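Local structure of L-asparaginase I (Vibrio cholerae, 2OCD) at residues B[225-230]-B[256-261]; B[216-221]-B[246-251]; B[237-242]-B[308-313]; B[279-284]-B[289-294]; B[104-109]-B[330-335]. The protein probably hydrolyses L-asparagine to L-aspartate and ammonium as a cytoplasmic, homotetrameric enzyme of the asparaginase 1 family. All coordinates share one frame; numbering follows the deposited sequence. Where two conformers were deposited one is given.

Interaction 1: residues B[225-230]-B[256-261]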
# COMPACT_ATOMS: atom_id res chain seq x y z
N GLU B 225 -19.55 -19.23 33.96
CA GLU B 225 -19.47 -20.68 33.94
C GLU B 225 -18.48 -21.23 32.91
O GLU B 225 -17.73 -22.16 33.25
CB GLU B 225 -20.85 -21.28 33.70
CG GLU B 225 -21.82 -21.00 34.83
CD GLU B 225 -23.24 -21.14 34.37
OE1 GLU B 225 -23.87 -20.09 34.10
OE2 GLU B 225 -23.72 -22.29 34.24
N VAL B 226 -18.43 -20.71 31.69
CA VAL B 226 -17.34 -21.14 30.80
C VAL B 226 -15.97 -20.66 31.35
O VAL B 226 -14.94 -21.36 31.28
CB VAL B 226 -17.52 -20.69 29.35
CG1 VAL B 226 -18.99 -20.38 29.06
CG2 VAL B 226 -16.63 -19.49 29.00
N ILE B 227 -15.95 -19.47 31.93
CA ILE B 227 -14.71 -18.98 32.52
C ILE B 227 -14.29 -19.77 33.76
O ILE B 227 -13.12 -19.97 34.00
CB ILE B 227 -14.80 -17.46 32.74
CG1 ILE B 227 -14.64 -16.79 31.35
CG2 ILE B 227 -13.75 -16.97 33.77
CD1 ILE B 227 -15.25 -15.44 31.23
N ARG B 228 -15.25 -20.27 34.50
CA ARG B 228 -14.95 -21.16 35.61
C ARG B 228 -14.22 -22.41 35.12
O ARG B 228 -13.23 -22.77 35.69
CB ARG B 228 -16.23 -21.54 36.33
CG ARG B 228 -16.01 -22.34 37.57
CD ARG B 228 -17.31 -22.98 37.97
NE ARG B 228 -17.72 -23.95 36.93
CZ ARG B 228 -18.98 -24.17 36.53
NH1 ARG B 228 -20.00 -23.49 37.06
NH2 ARG B 228 -19.21 -25.08 35.57
N ASN B 229 -14.71 -23.01 34.04
CA ASN B 229 -14.11 -24.19 33.40
C ASN B 229 -12.68 -23.97 33.02
O ASN B 229 -11.83 -24.84 33.21
CB ASN B 229 -14.86 -24.59 32.11
CG ASN B 229 -16.23 -25.22 32.40
OD1 ASN B 229 -16.55 -25.55 33.55
ND2 ASN B 229 -17.06 -25.36 31.35
N THR B 230 -12.41 -22.79 32.47
CA THR B 230 -11.06 -22.46 32.04
C THR B 230 -10.10 -22.24 33.23
O THR B 230 -8.89 -22.22 33.04
CB THR B 230 -11.03 -21.15 31.21
OG1 THR B 230 -11.45 -20.05 32.05
CG2 THR B 230 -11.90 -21.23 29.98
N ALA B 256 -15.41 -11.42 40.00
CA ALA B 256 -15.17 -12.30 41.14
C ALA B 256 -14.31 -13.53 40.83
O ALA B 256 -13.36 -13.81 41.57
CB ALA B 256 -16.45 -12.73 41.74
N GLN B 257 -14.62 -14.25 39.74
CA GLN B 257 -13.83 -15.45 39.36
C GLN B 257 -12.38 -15.09 39.15
O GLN B 257 -11.46 -15.77 39.64
CB GLN B 257 -14.30 -16.06 38.05
CG GLN B 257 -15.67 -16.70 38.06
CD GLN B 257 -15.77 -17.85 39.04
OE1 GLN B 257 -14.96 -18.80 39.01
NE2 GLN B 257 -16.79 -17.78 39.92
N LEU B 258 -12.16 -14.01 38.40
CA LEU B 258 -10.80 -13.63 38.06
C LEU B 258 -10.01 -13.29 39.34
O LEU B 258 -8.88 -13.79 39.54
CB LEU B 258 -10.79 -12.50 37.02
CG LEU B 258 -11.42 -12.93 35.67
CD1 LEU B 258 -11.64 -11.73 34.77
CD2 LEU B 258 -10.61 -14.02 34.95
N LYS B 259 -10.64 -12.52 40.22
CA LYS B 259 -10.08 -12.22 41.54
C LYS B 259 -9.80 -13.48 42.40
O LYS B 259 -8.76 -13.59 43.01
CB LYS B 259 -11.01 -11.28 42.32
CG LYS B 259 -10.34 -10.54 43.51
CD LYS B 259 -11.39 -9.81 44.39
CE LYS B 259 -10.79 -8.76 45.40
NZ LYS B 259 -10.89 -7.28 44.92
N ALA B 260 -10.74 -14.41 42.44
CA ALA B 260 -10.58 -15.62 43.21
C ALA B 260 -9.36 -16.42 42.68
O ALA B 260 -8.58 -16.99 43.47
CB ALA B 260 -11.89 -16.43 43.21
N ALA B 261 -9.18 -16.40 41.35
CA ALA B 261 -8.10 -17.14 40.68
C ALA B 261 -6.75 -16.51 40.92
O ALA B 261 -5.76 -17.22 41.16
CB ALA B 261 -8.35 -17.21 39.16

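Interaction 2: residues B[216-221]-B[246-251]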
# COMPACT_ATOMS: atom_id res chain seq x y z
N ILE B 216 -8.64 -17.18 27.25
CA ILE B 216 -10.06 -16.83 27.05
C ILE B 216 -10.23 -15.65 26.09
O ILE B 216 -9.56 -14.61 26.24
CB ILE B 216 -10.79 -16.38 28.35
CG1 ILE B 216 -10.58 -17.33 29.51
CG2 ILE B 216 -12.31 -16.30 28.17
CD1 ILE B 216 -11.04 -16.70 30.87
N THR B 217 -11.13 -15.83 25.13
CA THR B 217 -11.54 -14.82 24.18
C THR B 217 -12.92 -14.36 24.65
O THR B 217 -13.88 -15.11 24.64
CB THR B 217 -11.69 -15.37 22.75
OG1 THR B 217 -10.53 -16.13 22.39
CG2 THR B 217 -11.90 -14.20 21.75
N MSE B 218 -13.02 -13.09 25.03
CA MSE B 218 -14.27 -12.60 25.48
C MSE B 218 -15.15 -12.43 24.25
O MSE B 218 -14.67 -12.08 23.19
CB MSE B 218 -14.11 -11.26 26.17
CG MSE B 218 -13.19 -11.27 27.31
SE MSE B 218 -13.93 -11.99 28.93
CE MSE B 218 -12.67 -11.24 30.22
N TYR B 219 -16.42 -12.68 24.44
CA TYR B 219 -17.40 -12.29 23.48
C TYR B 219 -18.54 -11.79 24.31
O TYR B 219 -18.56 -12.00 25.50
CB TYR B 219 -17.83 -13.46 22.62
CG TYR B 219 -18.14 -14.72 23.38
CD1 TYR B 219 -19.43 -14.97 23.83
CD2 TYR B 219 -17.14 -15.69 23.62
CE1 TYR B 219 -19.77 -16.14 24.46
CE2 TYR B 219 -17.43 -16.86 24.30
CZ TYR B 219 -18.78 -17.09 24.71
OH TYR B 219 -19.12 -18.25 25.41
N PRO B 220 -19.49 -11.09 23.69
CA PRO B 220 -20.59 -10.53 24.47
C PRO B 220 -21.41 -11.64 25.07
O PRO B 220 -21.70 -12.63 24.38
CB PRO B 220 -21.41 -9.77 23.42
CG PRO B 220 -20.47 -9.59 22.26
CD PRO B 220 -19.65 -10.80 22.26
N GLY B 221 -21.76 -11.49 26.33
CA GLY B 221 -22.51 -12.52 27.05
C GLY B 221 -21.69 -13.68 27.61
O GLY B 221 -22.27 -14.56 28.22
N GLY B 246 -8.64 -2.85 26.02
CA GLY B 246 -8.45 -3.80 27.09
C GLY B 246 -9.67 -3.89 27.97
O GLY B 246 -9.53 -3.97 29.19
N ASN B 247 -10.85 -3.88 27.36
CA ASN B 247 -12.09 -3.74 28.08
C ASN B 247 -12.81 -5.06 28.22
O ASN B 247 -13.02 -5.76 27.22
CB ASN B 247 -13.01 -2.78 27.34
CG ASN B 247 -12.60 -1.37 27.49
OD1 ASN B 247 -12.43 -0.89 28.61
ND2 ASN B 247 -12.42 -0.66 26.37
N ALA B 248 -13.22 -5.38 29.45
CA ALA B 248 -14.06 -6.55 29.72
C ALA B 248 -15.52 -6.19 30.03
O ALA B 248 -15.82 -5.07 30.41
CB ALA B 248 -13.48 -7.36 30.86
N PRO B 249 -16.42 -7.17 29.89
CA PRO B 249 -17.82 -7.12 30.29
C PRO B 249 -18.18 -6.50 31.64
O PRO B 249 -19.33 -6.04 31.79
CB PRO B 249 -18.22 -8.60 30.29
CG PRO B 249 -17.45 -9.14 29.17
CD PRO B 249 -16.11 -8.44 29.21
N GLN B 250 -17.27 -6.51 32.60
CA GLN B 250 -17.61 -5.96 33.92
C GLN B 250 -18.90 -6.57 34.52
O GLN B 250 -19.60 -5.90 35.26
CB GLN B 250 -17.74 -4.41 33.87
CG GLN B 250 -19.15 -3.89 33.65
CD GLN B 250 -19.26 -2.36 33.53
OE1 GLN B 250 -18.58 -1.70 32.69
NE2 GLN B 250 -20.18 -1.78 34.33
N ASN B 251 -19.24 -7.81 34.20
CA ASN B 251 -20.23 -8.47 35.03
C ASN B 251 -19.52 -8.93 36.32
O ASN B 251 -18.49 -9.58 36.26
CB ASN B 251 -21.09 -9.55 34.31
CG ASN B 251 -20.37 -10.85 34.06
OD1 ASN B 251 -20.66 -11.88 34.69
ND2 ASN B 251 -19.46 -10.83 33.10

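Interaction 3: residues B[237-242]-B[308-313]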
# COMPACT_ATOMS: atom_id res chain seq x y z
N ALA B 237 -1.85 -20.23 34.75
CA ALA B 237 -1.88 -18.92 34.10
C ALA B 237 -3.02 -18.85 33.09
O ALA B 237 -3.58 -19.87 32.69
CB ALA B 237 -0.54 -18.55 33.45
N MSE B 238 -3.34 -17.61 32.68
CA MSE B 238 -4.57 -17.28 32.01
C MSE B 238 -4.40 -16.00 31.20
O MSE B 238 -4.20 -14.91 31.73
CB MSE B 238 -5.63 -17.07 33.10
CG MSE B 238 -6.89 -16.25 32.74
SE MSE B 238 -8.12 -17.30 31.70
CE MSE B 238 -7.66 -19.12 32.37
N ILE B 239 -4.48 -16.14 29.89
CA ILE B 239 -4.46 -14.99 28.99
C ILE B 239 -5.91 -14.60 28.62
O ILE B 239 -6.69 -15.38 28.13
CB ILE B 239 -3.63 -15.28 27.71
CG1 ILE B 239 -2.20 -15.64 28.10
CG2 ILE B 239 -3.61 -14.07 26.76
CD1 ILE B 239 -1.37 -16.12 26.89
N LEU B 240 -6.22 -13.33 28.84
CA LEU B 240 -7.54 -12.80 28.61
C LEU B 240 -7.49 -11.92 27.40
O LEU B 240 -6.85 -10.91 27.47
CB LEU B 240 -7.87 -11.96 29.80
CG LEU B 240 -9.24 -11.99 30.38
CD1 LEU B 240 -9.59 -13.43 30.80
CD2 LEU B 240 -9.14 -10.99 31.56
N LEU B 241 -8.13 -12.33 26.29
CA LEU B 241 -8.15 -11.55 25.06
C LEU B 241 -9.42 -10.68 25.14
O LEU B 241 -10.56 -11.17 25.06
CB LEU B 241 -8.11 -12.45 23.81
CG LEU B 241 -7.08 -13.61 23.73
CD1 LEU B 241 -7.43 -14.76 22.73
CD2 LEU B 241 -5.64 -13.12 23.45
N THR B 242 -9.23 -9.39 25.34
CA THR B 242 -10.35 -8.48 25.58
C THR B 242 -10.54 -7.55 24.38
O THR B 242 -9.75 -7.61 23.42
CB THR B 242 -10.12 -7.65 26.85
OG1 THR B 242 -8.96 -6.84 26.68
CG2 THR B 242 -9.96 -8.55 28.12
N ALA B 308 4.74 -17.48 25.40
CA ALA B 308 6.15 -17.68 25.56
C ALA B 308 6.70 -17.21 26.90
O ALA B 308 7.52 -17.92 27.49
CB ALA B 308 6.86 -16.99 24.49
N LYS B 309 6.29 -15.99 27.31
CA LYS B 309 6.95 -15.24 28.38
C LYS B 309 6.47 -15.88 29.66
O LYS B 309 7.26 -16.10 30.60
CB LYS B 309 6.61 -13.74 28.32
CG LYS B 309 7.42 -12.80 29.27
CD LYS B 309 6.99 -11.33 29.13
CE LYS B 309 7.76 -10.32 29.98
NZ LYS B 309 7.22 -8.87 29.82
N LEU B 310 5.18 -16.23 29.69
CA LEU B 310 4.63 -16.99 30.80
C LEU B 310 5.34 -18.36 30.98
O LEU B 310 5.61 -18.78 32.12
CB LEU B 310 3.11 -17.17 30.65
CG LEU B 310 2.17 -16.02 31.12
CD1 LEU B 310 0.77 -16.14 30.53
CD2 LEU B 310 2.06 -15.85 32.66
N HIS B 311 5.68 -19.04 29.88
CA HIS B 311 6.30 -20.35 29.97
C HIS B 311 7.75 -20.21 30.47
O HIS B 311 8.31 -21.08 31.15
CB HIS B 311 6.36 -21.06 28.61
CG HIS B 311 5.15 -21.91 28.27
ND1 HIS B 311 4.00 -21.39 27.71
CD2 HIS B 311 4.99 -23.26 28.26
CE1 HIS B 311 3.16 -22.38 27.45
NE2 HIS B 311 3.73 -23.52 27.78
N TYR B 312 8.39 -19.13 30.05
CA TYR B 312 9.71 -18.78 30.55
C TYR B 312 9.64 -18.63 32.05
O TYR B 312 10.28 -19.41 32.74
CB TYR B 312 10.22 -17.49 29.91
CG TYR B 312 11.36 -16.86 30.64
CD1 TYR B 312 12.54 -17.54 30.83
CD2 TYR B 312 11.28 -15.57 31.11
CE1 TYR B 312 13.61 -16.97 31.50
CE2 TYR B 312 12.35 -14.99 31.79
CZ TYR B 312 13.52 -15.70 31.98
OH TYR B 312 14.60 -15.13 32.63
N LEU B 313 8.84 -17.67 32.52
CA LEU B 313 8.81 -17.30 33.94
C LEU B 313 8.23 -18.35 34.87
O LEU B 313 8.77 -18.62 35.98
CB LEU B 313 8.02 -16.00 34.15
CG LEU B 313 8.65 -14.73 33.58
CD1 LEU B 313 7.54 -13.71 33.49
CD2 LEU B 313 9.87 -14.19 34.41

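Interaction 4: residues B[279-284]-B[289-294]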
# COMPACT_ATOMS: atom_id res chain seq x y z
N VAL B 279 -3.10 -2.73 25.08
CA VAL B 279 -3.90 -2.63 26.29
C VAL B 279 -3.43 -1.44 27.19
O VAL B 279 -2.23 -1.23 27.40
CB VAL B 279 -3.90 -3.98 27.09
CG1 VAL B 279 -4.36 -3.73 28.55
CG2 VAL B 279 -4.77 -5.06 26.39
N ASN B 280 -4.41 -0.68 27.67
CA ASN B 280 -4.23 0.48 28.55
C ASN B 280 -5.19 0.33 29.74
O ASN B 280 -6.32 0.83 29.75
CB ASN B 280 -4.57 1.75 27.77
CG ASN B 280 -4.12 3.04 28.47
OD1 ASN B 280 -3.96 3.13 29.69
ND2 ASN B 280 -3.97 4.08 27.66
N MSE B 281 -4.73 -0.38 30.75
CA MSE B 281 -5.46 -0.46 32.01
C MSE B 281 -4.95 0.56 33.05
O MSE B 281 -4.87 0.25 34.23
CB MSE B 281 -5.37 -1.86 32.61
CG MSE B 281 -5.91 -3.01 31.78
SE MSE B 281 -5.18 -4.67 32.60
CE MSE B 281 -5.75 -4.38 34.47
N GLY B 282 -4.65 1.78 32.62
CA GLY B 282 -4.15 2.82 33.56
C GLY B 282 -5.21 3.38 34.49
O GLY B 282 -4.88 3.92 35.56
N GLY B 283 -6.49 3.24 34.11
CA GLY B 283 -7.58 3.84 34.85
C GLY B 283 -8.48 4.71 34.00
O GLY B 283 -9.65 4.45 33.93
N TYR B 284 -7.97 5.74 33.35
CA TYR B 284 -8.85 6.52 32.46
C TYR B 284 -9.38 5.67 31.28
O TYR B 284 -10.58 5.60 31.11
CB TYR B 284 -8.21 7.82 31.91
CG TYR B 284 -7.93 8.91 32.93
CD1 TYR B 284 -8.83 9.21 33.95
CD2 TYR B 284 -6.74 9.65 32.88
CE1 TYR B 284 -8.56 10.21 34.89
CE2 TYR B 284 -6.46 10.64 33.82
CZ TYR B 284 -7.37 10.92 34.81
OH TYR B 284 -7.09 11.90 35.71
N ALA B 289 -11.64 -1.93 37.08
CA ALA B 289 -12.39 -3.14 37.51
C ALA B 289 -11.44 -4.30 37.49
O ALA B 289 -11.37 -5.10 38.43
CB ALA B 289 -13.57 -3.43 36.57
N LEU B 290 -10.68 -4.35 36.39
CA LEU B 290 -9.88 -5.48 36.05
C LEU B 290 -8.61 -5.47 36.89
O LEU B 290 -8.15 -6.53 37.31
CB LEU B 290 -9.59 -5.46 34.54
CG LEU B 290 -9.93 -6.71 33.72
CD1 LEU B 290 -11.03 -7.56 34.30
CD2 LEU B 290 -10.23 -6.35 32.24
N ALA B 291 -8.10 -4.27 37.19
CA ALA B 291 -6.90 -4.13 38.01
C ALA B 291 -7.17 -4.60 39.42
O ALA B 291 -6.38 -5.35 39.97
CB ALA B 291 -6.40 -2.70 38.03
N ASP B 292 -8.30 -4.18 39.95
CA ASP B 292 -8.76 -4.52 41.30
C ASP B 292 -8.93 -6.06 41.49
O ASP B 292 -8.65 -6.62 42.55
CB ASP B 292 -10.10 -3.81 41.58
CG ASP B 292 -9.98 -2.25 41.75
OD1 ASP B 292 -8.86 -1.64 41.56
OD2 ASP B 292 -11.03 -1.64 42.07
N ALA B 293 -9.39 -6.73 40.45
CA ALA B 293 -9.44 -8.18 40.42
C ALA B 293 -8.05 -8.88 40.28
O ALA B 293 -7.95 -10.09 40.28
CB ALA B 293 -10.40 -8.62 39.33
N GLY B 294 -6.98 -8.10 40.14
CA GLY B 294 -5.60 -8.64 40.06
C GLY B 294 -5.03 -8.96 38.67
O GLY B 294 -3.95 -9.55 38.55

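Interaction 5: residues B[104-109]-B[330-335]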
# COMPACT_ATOMS: atom_id res chain seq x y z
N MSE B 104 14.13 -17.68 26.48
CA MSE B 104 15.05 -18.69 26.92
C MSE B 104 16.49 -18.29 26.86
O MSE B 104 17.28 -18.75 27.68
CB MSE B 104 14.87 -19.95 26.08
CG MSE B 104 13.58 -20.68 26.44
SE MSE B 104 13.18 -22.20 25.31
CE MSE B 104 14.48 -23.41 26.11
N PHE B 105 16.85 -17.47 25.87
CA PHE B 105 18.22 -17.03 25.73
C PHE B 105 18.41 -15.77 26.52
O PHE B 105 17.64 -14.84 26.41
CB PHE B 105 18.62 -16.74 24.28
CG PHE B 105 18.60 -17.92 23.37
CD1 PHE B 105 19.04 -19.17 23.78
CD2 PHE B 105 18.21 -17.78 22.05
CE1 PHE B 105 19.01 -20.23 22.93
CE2 PHE B 105 18.21 -18.84 21.20
CZ PHE B 105 18.60 -20.06 21.64
N GLU B 106 19.49 -15.74 27.27
CA GLU B 106 19.81 -14.65 28.14
C GLU B 106 21.21 -14.14 27.78
O GLU B 106 22.16 -14.92 27.72
CB GLU B 106 19.68 -15.18 29.56
CG GLU B 106 20.55 -14.55 30.59
CD GLU B 106 19.87 -14.59 31.96
OE1 GLU B 106 18.85 -13.86 32.12
OE2 GLU B 106 20.34 -15.35 32.86
N ASN B 107 21.31 -12.84 27.51
CA ASN B 107 22.55 -12.21 27.06
C ASN B 107 23.07 -12.79 25.77
O ASN B 107 24.25 -13.05 25.62
CB ASN B 107 23.64 -12.26 28.15
CG ASN B 107 23.17 -11.69 29.48
OD1 ASN B 107 22.36 -10.74 29.53
ND2 ASN B 107 23.64 -12.28 30.56
N LEU B 108 22.16 -12.99 24.83
CA LEU B 108 22.52 -13.44 23.47
C LEU B 108 23.42 -12.38 22.82
O LEU B 108 23.04 -11.19 22.75
CB LEU B 108 21.25 -13.60 22.65
CG LEU B 108 21.34 -14.28 21.31
CD1 LEU B 108 21.69 -15.75 21.58
CD2 LEU B 108 20.02 -14.05 20.54
N GLY B 109 24.62 -12.80 22.43
CA GLY B 109 25.60 -11.95 21.72
C GLY B 109 25.86 -12.41 20.28
O GLY B 109 26.93 -12.14 19.73
N VAL B 330 9.83 -5.25 30.47
CA VAL B 330 10.28 -5.50 29.12
C VAL B 330 11.52 -6.32 29.25
O VAL B 330 12.49 -5.87 29.84
CB VAL B 330 10.59 -4.19 28.30
CG1 VAL B 330 11.05 -4.55 26.90
CG2 VAL B 330 9.39 -3.28 28.23
N LEU B 331 11.51 -7.54 28.75
CA LEU B 331 12.68 -8.37 29.00
C LEU B 331 13.50 -8.53 27.73
O LEU B 331 14.72 -8.64 27.82
CB LEU B 331 12.26 -9.72 29.62
CG LEU B 331 11.51 -9.68 30.98
CD1 LEU B 331 11.17 -11.06 31.55
CD2 LEU B 331 12.38 -8.91 31.99
N ARG B 332 12.84 -8.52 26.55
CA ARG B 332 13.52 -8.76 25.28
C ARG B 332 12.87 -8.02 24.11
O ARG B 332 12.83 -8.53 22.97
CB ARG B 332 13.59 -10.24 24.92
CG ARG B 332 14.10 -11.19 26.00
CD ARG B 332 15.63 -11.34 26.10
NE ARG B 332 15.90 -12.47 27.01
CZ ARG B 332 15.85 -12.39 28.34
NH1 ARG B 332 15.61 -11.23 28.94
NH2 ARG B 332 16.04 -13.48 29.08
N GLY B 333 12.41 -6.80 24.40
CA GLY B 333 11.84 -5.91 23.39
C GLY B 333 10.47 -6.38 22.87
O GLY B 333 10.01 -5.88 21.85
N GLU B 334 9.83 -7.29 23.59
CA GLU B 334 8.52 -7.92 23.18
C GLU B 334 7.31 -7.00 23.30
O GLU B 334 6.20 -7.36 22.84
CB GLU B 334 8.21 -9.18 24.02
CG GLU B 334 7.91 -8.92 25.49
CD GLU B 334 9.16 -8.84 26.42
OE1 GLU B 334 10.32 -8.86 25.96
OE2 GLU B 334 8.97 -8.73 27.67
N MSE B 335 7.51 -5.85 23.93
CA MSE B 335 6.43 -4.96 24.19
C MSE B 335 7.00 -3.63 24.60
O MSE B 335 8.15 -3.53 24.94
CB MSE B 335 5.56 -5.49 25.34
CG MSE B 335 6.20 -5.33 26.67
SE MSE B 335 5.28 -6.25 28.12
CE MSE B 335 6.47 -5.70 29.54
O HOH W 1 16.21 -12.02 31.92

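Interaction 1: residues B[225-230]-B[256-261]
Ile227 meets Gln257 and Leu258 in the buried half of this contact between two helices. The methyl CG2 of Ile227 stands 4.4 Å from Gln257 CB. It is also 4.5 Å from Leu258 CD2, but this holds for one of two Leu258 conformers and is less certain. Ile216 of strand 213-217 packs on Ile227, and Leu240 of strand 237-242 packs on Leu258. This apolar half therefore faces the parallel sheet of the C-terminal domain.

The other half is more open and polar, and both of its residues are partly exposed. Arg228 and Gln257 run side by side and point the same way. Gln257 OE1 lies 4.0 Å from Arg228 CG, so the amide oxygen rests against the aliphatic part of the arginine. Arg228 then bends at chi3 (64°), and its guanidinium turns away from the glutamine. The guanidinium and amide planes are nearly perpendicular, 88° apart. Arg228 also packs on Gln233 of the second subunit.

The axes of the helix segments run nearly parallel, 16° apart, but their closest approach is 10.4 Å. Only 131 Å² is buried. With no polar bond linking the two segments, this pairing rests on sparse van der Waals contact and on the sheet beneath.

Interaction 2: residues B[216-221]-B[246-251]
Met218, a selenomethionine, meets Ala248 and Pro249 through the last two atoms of its side chain. Every direct contact between the segments is apolar. The methyl CE lies 4.0 Å from Ala248 CB. The selenium of Met218 comes 4.2 Å from Pro249 CD, the ring carbon next to the proline nitrogen. The side chain and the proline ring cross at a slant. A bend at chi2 (-79°) brings SE to Pro249 and CE to Ala248. Leu240 and Phe243 also pack on Met218, which is buried.

Met218 follows strand 213-217, outermost in the parallel sheet within this chain. Residues 216-217 end that strand, and Met218 continues from it into a loop. Ile216 pairs with Ile239 and Leu241 of the neighbouring strand 237-242, and Met218 also bonds to Leu241. The partner loop follows that same neighbouring strand. It opens with a G1 beta bulge, in which Gly246 and Asn247 both face Phe243. It closes at Asn251, the N-cap of helix 252-263. The contact thus joins two loops that leave adjacent strands at their C-terminal ends.

Polar bonds from these segments go elsewhere. Gly246 O accepts from Asn270 ND2 in the same chain. Tyr219 OH bonds to Ile213 O of the second subunit. Asn247 ND2 makes a weak bond to Asp92 OD2 of that subunit, a residue predicted to bind substrate there. Pro220 packs on Trp68 of the same neighbouring subunit.

Interaction 3: residues B[237-242]-B[308-313]
Leu310 points from its helix toward the strand and touches it with both branches. Leu310 CD2 meets Ala237 CB at 3.8 Å. CD1 touches two partners, 3.9 Å from Ile239 CG1 and 4.0 Å from Ala237 CB. The fork of the leucine therefore faces the alanine methyl, while one branch also reaches the isoleucine.

Ile239 and Leu310 lie alongside, each pointing back toward the other's backbone. In Ile239, CG1 is anti to the carbonyl carbon (chi1 -58°), and this branch rather than CG2 makes the contact. Ala237 and Ile239 are two residues apart on the strand, and both direct their CB atoms toward the helix. Met238, between them, points to the other side and packs on Ile216 and Val268.

This is a helix laid against one face of a parallel alpha/beta sheet. Strand 237-242 is an inner strand, with 213-217 and 267-272 as its neighbours. Helix 303-315 covers the face that carries Ala237 and Ile239. Helix 252-263 lies against the other face, where its Leu258 packs on Leu240.

All three touching residues are buried, and they meet through carbon atoms alone. Ile267 of the next strand and Met327 of helix 320-327 pack on Leu310 as well. Val269 and Leu271 pack on Ile239.

Interaction 4: residues B[279-284]-B[289-294]
Met281, a selenomethionine, starts with CG anti to its carbonyl carbon (chi1 -60°) and stays extended at chi2. It then bends at chi3 (53°), which sets the methyl CE against the first turn of helix 289-292. CE is the atom that makes the contact.

CE lies over the peptide link between Leu290 and Ala291. It is 3.6 Å from Ala291 N and 3.9 Å from Leu290 C. The flanking side chains are met at equal range, with CE 4.0 Å from Leu290 CB and 4.0 Å from Ala291 CB. The methyl thus rests on helix backbone as much as on side chains. Leu290 is buried, and Ala248, Leu255 and Asn270 also pack on it. Ala291 is exposed and marks the solvent side of the contact. Asn270, Thr286 and Ser297 also pack on Met281.

The loop on either side of Met281 is held by its own bond. Asn280 OD1 accepts from Gly282 N at 3.3 Å, with the donor N in the plane of the side-chain amide carbonyl. The N-H...O angle is 149°.

Past the short helix, Gly294 leaves helical angles with a positive phi. Gly294 N bonds back to Ala291 O at 2.8 Å. Ala293 O also accepts from Ser262 OG, which ties this end to helix 252-263. The contact therefore joins two standard local motifs, an Asx turn around Met281 and a helix closed by a Schellman motif, in the connection from strand 276-277 to strand 296-297.

Interaction 5: residues B[104-109]-B[330-335]
Arg332, near the C terminus of the chain, binds the turn from helix 94-104 into strand 105-106, in the N-terminal domain. The helix ends just before Phe105, which opens the short strand. Arg332 reaches backbone oxygens on both sides of this junction.

The arginine starts with CG anti to its carbonyl carbon (chi1 -49°) and bends at chi2, which brings the guanidinium to Phe105. Its main bond runs from Arg332 NE to Phe105 O, at 3.0 Å. The donor meets the carbonyl nearly end-on (163°), although the oxygen is tilted 24° from the guanidinium plane. Arg332 NH2 makes a second, weak bond to the same oxygen at 3.4 Å. Further weak bonds go from NE to Ser102 O and from NH2 to Phe103 O.

Glu106 CB lies 4.0 Å from Arg332 NH2. The carboxylate is turned well out of parallel with the guanidinium. Its OE1 is 4.2 Å from Arg332 NH2 and well out of the guanidinium plane, so no N-H points at it and the attraction is of charge. A water donates to Glu106 OE1 at 3.2 Å and accepts from Arg332 NH1 at 3.1 Å.

Within its own loop, Arg332 NH1 donates to Leu331 O at 3.0 Å. Glu334 OE1 accepts from Arg332 N at 2.6 Å through its syn lone pair.

NE and NH2 both turn to the helix's C-terminal end, with one full bond and several weak ones. The positive guanidinium should suit the negative end of the helix dipole, and nearby Glu106 probably adds to the attraction.

In the fold
From the N terminus, residues 104-109 come first, and interaction 5 closes the longest loop by joining them to residues 330-335. The other four contacts all fall within that loop, in the C-terminal domain. Interaction 2 opens at strand 213-217, interaction 1 at helix 224-231 and interaction 3 at strand 237-242. Interaction 2 then closes in the loop at 246-251, interaction 1 on helix 252-263 and interaction 3 on helix 303-315, so these three cross one another. Interaction 4 is a short local closure lying within the span of interaction 3. Together they tie helices and loops to the parallel sheet, while interaction 5 connects the C-terminal tail to the N-terminal domain.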